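Local coordinates for Methylcobalamin\: coenzyme M methyltransferase (Methanosarcina mazei, PDB 4AY7), which probably transfers a methyl group from a methylated corrinoid protein to coenzyme M in methanogenesis, using a zinc-dependent TIM-barrel active site, at residues Y195-V200 / S237-V242. Residues are numbered along the deposited sequence; the frame is centred on the assembly and turned at random.
Sequences YANAMV and SSVNSV
Asn197 OD1 accepts the backbone N-H of Asn240 at 2.8 Å, N to OD1, in a nearly straight bond (167°) that lies in the carbonyl plane of the side-chain amide. The other end of that amide is used as well: Asn197 ND2 gives a hydrogen to Ser238 O at 3.1 Å, with Ser238 O in the amide plane. One asparagine on a TIM-barrel helix, 178-202, thus spans Val239, the residue where the chain leaves helix 221-238 on its way to strand 242-246. With CG anti to the carbonyl carbon (chi1 -72°), the amide reaches across to this turn, and the paired bonds fix its rotation about chi2. Shortened to an alanine here, the side chain ends at CB, and Ser238 O and Asn240 N would probably lose these bonds, leaving the helix exit less firmly tied to helix 178-202. The side chain of Asn240 passes slantwise by that of Asn197, the two amide planes only 14° apart; Asn240 ND2 comes 3.3 Å from Asn197 OD1, but at an angle too poor for a hydrogen bond. Deeper in, Ala196 CB meets Val239 CG2 at 3.7 Å, beside an interior where Ala196 also touches Ile207 of strand 206-210 and Met154 of strand 150-155. One helical turn on from Ala196, Val200 divides its methyls: CG1 packs on Asn240 O at 3.6 Å, while CG2 meets Ser241 CB and OG. The hydroxyl next to that methyl is turned onto its own chain, Ser241 OG donating to Val242 O at 2.8 Å from above the carbonyl plane.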
loop_
_atom_site.group_PDB
_atom_site.type_symbol
_atom_site.label_atom_id
_atom_site.label_comp_id
_atom_site.label_asym_id
_atom_site.label_seq_id
_atom_site.Cartn_x
_atom_site.Cartn_y
_atom_site.Cartn_z
ATOM N N TYR A 195 7.516 11.704 5.042
ATOM C CA TYR A 195 8.069 10.321 4.898
ATOM C C TYR A 195 7.964 9.847 3.462
ATOM O O TYR A 195 8.926 9.329 2.884
ATOM C CB TYR A 195 7.293 9.390 5.802
ATOM C CG TYR A 195 7.683 7.909 5.727
ATOM C CD1 TYR A 195 9.004 7.511 5.561
ATOM C CD2 TYR A 195 6.722 6.926 5.836
ATOM C CE1 TYR A 195 9.365 6.164 5.500
ATOM C CE2 TYR A 195 7.056 5.552 5.848
ATOM C CZ TYR A 195 8.391 5.184 5.654
ATOM O OH TYR A 195 8.752 3.871 5.588
ATOM N N ALA A 196 6.803 10.059 2.856
ATOM C CA ALA A 196 6.598 9.678 1.434
ATOM C C ALA A 196 7.667 10.317 0.511
ATOM O O ALA A 196 8.307 9.626 -0.256
ATOM C CB ALA A 196 5.182 10.074 0.983
ATOM N N ASN A 197 7.871 11.628 0.605
ATOM C CA ASN A 197 8.904 12.267 -0.144
ATOM C C ASN A 197 10.284 11.805 0.095
ATOM O O ASN A 197 11.126 11.804 -0.833
ATOM C CB ASN A 197 8.775 13.815 -0.089
ATOM C CG ASN A 197 7.595 14.356 -0.910
ATOM O OD1 ASN A 197 7.293 13.830 -1.933
ATOM N ND2 ASN A 197 6.932 15.414 -0.434
ATOM N N ALA A 198 10.581 11.415 1.353
ATOM C CA ALA A 198 11.842 10.778 1.641
ATOM C C ALA A 198 12.011 9.481 0.909
ATOM O O ALA A 198 13.126 9.188 0.455
ATOM C CB ALA A 198 12.049 10.534 3.148
ATOM N N MET A 199 10.991 8.633 0.899
ATOM C CA MET A 199 11.091 7.391 0.103
ATOM C C MET A 199 11.314 7.695 -1.384
ATOM O O MET A 199 12.144 7.046 -2.010
ATOM C CB MET A 199 9.862 6.501 0.269
ATOM C CG MET A 199 9.736 5.876 1.622
ATOM S SD MET A 199 8.572 4.479 1.787
ATOM C CE MET A 199 7.020 5.344 1.896
ATOM N N VAL A 200 10.646 8.719 -1.915
ATOM C CA VAL A 200 10.889 9.128 -3.276
ATOM C C VAL A 200 12.343 9.524 -3.456
ATOM O O VAL A 200 12.979 9.076 -4.418
ATOM C CB VAL A 200 9.916 10.269 -3.727
ATOM C CG1 VAL A 200 10.319 10.849 -5.091
ATOM C CG2 VAL A 200 8.458 9.756 -3.756
ATOM N N SER A 237 -1.437 15.503 -3.605
ATOM C CA SER A 237 -0.896 16.690 -4.278
ATOM C C SER A 237 0.507 17.102 -3.849
ATOM O O SER A 237 1.188 17.835 -4.561
ATOM C CB SER A 237 -1.895 17.835 -4.221
ATOM O OG SER A 237 -1.914 18.373 -2.918
ATOM N N SER A 238 0.913 16.721 -2.643
ATOM C CA SER A 238 2.183 17.170 -2.086
ATOM C C SER A 238 3.350 16.196 -2.262
ATOM O O SER A 238 4.515 16.530 -1.975
ATOM C CB SER A 238 1.967 17.415 -0.610
ATOM O OG SER A 238 0.854 18.307 -0.364
ATOM N N VAL A 239 3.015 14.963 -2.590
ATOM C CA VAL A 239 3.989 13.885 -2.770
ATOM C C VAL A 239 4.503 13.882 -4.207
ATOM O O VAL A 239 3.715 13.862 -5.175
ATOM C CB VAL A 239 3.360 12.547 -2.402
ATOM C CG1 VAL A 239 4.285 11.371 -2.741
ATOM C CG2 VAL A 239 3.105 12.535 -0.900
ATOM N N ASN A 240 5.819 13.875 -4.325
ATOM C CA ASN A 240 6.530 14.089 -5.592
ATOM C C ASN A 240 6.723 12.819 -6.416
ATOM O O ASN A 240 7.791 12.554 -6.921
ATOM C CB ASN A 240 7.859 14.819 -5.279
ATOM C CG ASN A 240 7.570 16.210 -4.703
ATOM O OD1 ASN A 240 6.742 16.898 -5.240
ATOM N ND2 ASN A 240 8.138 16.551 -3.618
ATOM N N SER A 241 5.669 12.018 -6.515
ATOM C CA SER A 241 5.679 10.831 -7.410
ATOM C C SER A 241 4.243 10.447 -7.732
ATOM O O SER A 241 3.279 10.956 -7.103
ATOM C CB SER A 241 6.356 9.607 -6.735
ATOM O OG SER A 241 5.567 9.150 -5.637
ATOM N N VAL A 242 4.131 9.518 -8.674
ATOM C CA VAL A 242 2.929 8.740 -8.832
ATOM C C VAL A 242 2.567 8.083 -7.516
ATOM O O VAL A 242 3.448 7.639 -6.734
ATOM C CB VAL A 242 3.085 7.743 -10.014
ATOM C CG1 VAL A 242 1.952 6.698 -10.011
ATOM C CG2 VAL A 242 3.223 8.540 -11.348
#